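Local coordinates for putative type VI secretion protein (Escherichia coli, PDB 6SKI) that probably acts as a phospholipase effector toxin of the type VI secretion system, delivered on the VgrG spike, at residues A54-L57 with M58-N61. Residues are numbered along the deposited sequence; the frame is centred on the assembly and turned at random.
Sequences ASRL and MKFN
The Phe60 ring presents its edge to the backbone of Arg56 and Leu57: the carbonyl oxygens of both residues lie at its rim, near the ring plane, with Arg56 O 3.6 Å from Phe60 CD2. Leu57 approaches differently. Its CD2 methyl sits off the CE2 corner, to one side of the ring plane and outside the ring's outline, and meets Phe60 CE2 at 3.6 Å; the two side chains run side by side. Asp497, Leu500, Ala521 and Val523, from three short strands, also touch the Phe60 side chain.

Behind this pair the helix 53-58 runs out, a worked example of how the span of the helical bonds drops from four residues to three at a C-terminal end. Met58 N still bonds Ala54 O four residues back, at 2.9 Å. Lys59 N reaches Ser55 O at 3.0 Å and adds a weak bond to Arg56 O. Phe60 N then turns to Leu57 O, only three residues back and also at 2.9 Å, coming from well above the carbonyl plane, 65° out of it. A type I turn from Met58 to Asn61 overlaps this end and is closed by Asn61 N to Met58 O.

Lys59 folds back over the helix: a bend at chi3 (-71°) brings CE within 3.8 Å of Arg56 CA, and NZ forms a salt bridge with Glu51. Ser55 OG bonds Arg198, which follows the serine of a probable nucleophile elbow in this α/β-hydrolase-like protein, while Leu57 and Met58 rest on helix 144-154.

Both carbonyl oxygens lie near the weakly positive C-H at Phe60 CD2, which is probably mildly favourable. Arg56 NE and Lys59 NZ lie 6.1 Å apart, and the salt bridge of Lys59 to Glu51, with a long, weak ion pair of Arg56 with Asp497, probably offsets some of the repulsion between these like charges.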
ATOM      1  N   ALA A  54      -4.502  13.630  -8.331  1.00 55.96           N
ATOM      2  CA  ALA A  54      -5.368  12.672  -9.007  1.00 55.96           C
ATOM      3  C   ALA A  54      -6.094  11.768  -8.017  1.00 55.96           C
ATOM      4  O   ALA A  54      -7.282  11.480  -8.191  1.00 55.96           O
ATOM      5  CB  ALA A  54      -4.554  11.850 -10.001  1.00 55.96           C
ATOM      6  N   SER A  55      -5.401  11.310  -6.973  1.00 56.13           N
ATOM      7  CA  SER A  55      -6.038  10.468  -5.963  1.00 56.13           C
ATOM      8  C   SER A  55      -7.101  11.242  -5.190  1.00 56.13           C
ATOM      9  O   SER A  55      -8.219  10.754  -4.965  1.00 56.13           O
ATOM     10  CB  SER A  55      -4.977   9.925  -5.009  1.00 56.13           C
ATOM     11  OG  SER A  55      -4.467   8.683  -5.447  1.00 56.13           O
ATOM     12  N   ARG A  56      -6.757  12.458  -4.769  1.00 57.11           N
ATOM     13  CA  ARG A  56      -7.701  13.292  -4.037  1.00 57.11           C
ATOM     14  C   ARG A  56      -8.938  13.580  -4.873  1.00 57.11           C
ATOM     15  O   ARG A  56     -10.052  13.648  -4.344  1.00 57.11           O
ATOM     16  CB  ARG A  56      -7.013  14.588  -3.618  1.00 57.11           C
ATOM     17  CG  ARG A  56      -5.891  14.383  -2.618  1.00 57.11           C
ATOM     18  CD  ARG A  56      -5.474  15.691  -1.981  1.00 57.11           C
ATOM     19  NE  ARG A  56      -5.841  16.835  -2.806  1.00 57.11           N
ATOM     20  CZ  ARG A  56      -4.980  17.523  -3.547  1.00 57.11           C
ATOM     21  NH1 ARG A  56      -3.700  17.180  -3.569  1.00 57.11           N
ATOM     22  NH2 ARG A  56      -5.397  18.553  -4.270  1.00 57.11           N
ATOM     23  N   LEU A  57      -8.764  13.743  -6.186  1.00 55.07           N
ATOM     24  CA  LEU A  57      -9.911  13.970  -7.056  1.00 55.07           C
ATOM     25  C   LEU A  57     -10.700  12.692  -7.289  1.00 55.07           C
ATOM     26  O   LEU A  57     -11.924  12.745  -7.434  1.00 55.07           O
ATOM     27  CB  LEU A  57      -9.458  14.559  -8.390  1.00 55.07           C
ATOM     28  CG  LEU A  57      -8.853  15.956  -8.314  1.00 55.07           C
ATOM     29  CD1 LEU A  57      -8.520  16.459  -9.698  1.00 55.07           C
ATOM     30  CD2 LEU A  57      -9.801  16.896  -7.606  1.00 55.07           C
ATOM     31  N   MET A  58     -10.025  11.542  -7.332  1.00 54.84           N
ATOM     32  CA  MET A  58     -10.737  10.271  -7.373  1.00 54.84           C
ATOM     33  C   MET A  58     -11.650  10.124  -6.172  1.00 54.84           C
ATOM     34  O   MET A  58     -12.718   9.512  -6.271  1.00 54.84           O
ATOM     35  CB  MET A  58      -9.743   9.112  -7.411  1.00 54.84           C
ATOM     36  CG  MET A  58      -9.700   8.356  -8.716  1.00 54.84           C
ATOM     37  SD  MET A  58      -8.721   6.854  -8.581  1.00 54.84           S
ATOM     38  CE  MET A  58      -9.957   5.684  -8.034  1.00 54.84           C
ATOM     39  N   LYS A  59     -11.242  10.680  -5.033  1.00 52.99           N
ATOM     40  CA  LYS A  59     -12.085  10.610  -3.843  1.00 52.99           C
ATOM     41  C   LYS A  59     -13.394  11.384  -4.013  1.00 52.99           C
ATOM     42  O   LYS A  59     -14.343  11.155  -3.256  1.00 52.99           O
ATOM     43  CB  LYS A  59     -11.308  11.101  -2.623  1.00 52.99           C
ATOM     44  CG  LYS A  59     -10.653   9.966  -1.852  1.00 52.99           C
ATOM     45  CD  LYS A  59      -9.886  10.454  -0.643  1.00 52.99           C
ATOM     46  CE  LYS A  59      -8.627  11.186  -1.054  1.00 52.99           C
ATOM     47  NZ  LYS A  59      -8.003  11.884   0.100  1.00 52.99           N
ATOM     48  N   PHE A  60     -13.467  12.303  -4.984  1.00 52.55           N
ATOM     49  CA  PHE A  60     -14.722  13.010  -5.246  1.00 52.55           C
ATOM     50  C   PHE A  60     -15.842  12.061  -5.637  1.00 52.55           C
ATOM     51  O   PHE A  60     -17.014  12.347  -5.374  1.00 52.55           O
ATOM     52  CB  PHE A  60     -14.549  14.041  -6.360  1.00 52.55           C
ATOM     53  CG  PHE A  60     -14.130  15.398  -5.885  1.00 52.55           C
ATOM     54  CD1 PHE A  60     -15.043  16.437  -5.844  1.00 52.55           C
ATOM     55  CD2 PHE A  60     -12.824  15.647  -5.516  1.00 52.55           C
ATOM     56  CE1 PHE A  60     -14.665  17.688  -5.426  1.00 52.55           C
ATOM     57  CE2 PHE A  60     -12.442  16.900  -5.099  1.00 52.55           C
ATOM     58  CZ  PHE A  60     -13.363  17.922  -5.054  1.00 52.55           C
ATOM     59  N   ASN A  61     -15.510  10.954  -6.295  1.00 54.18           N
ATOM     60  CA  ASN A  61     -16.520  10.004  -6.740  1.00 54.18           C
ATOM     61  C   ASN A  61     -17.320   9.479  -5.555  1.00 54.18           C
ATOM     62  O   ASN A  61     -16.757   8.911  -4.614  1.00 54.18           O
ATOM     63  CB  ASN A  61     -15.845   8.855  -7.485  1.00 54.18           C
ATOM     64  CG  ASN A  61     -16.814   8.028  -8.294  1.00 54.18           C
ATOM     65  OD1 ASN A  61     -17.311   8.473  -9.321  1.00 54.18           O
ATOM     66  ND2 ASN A  61     -17.068   6.807  -7.849  1.00 54.18           N
TER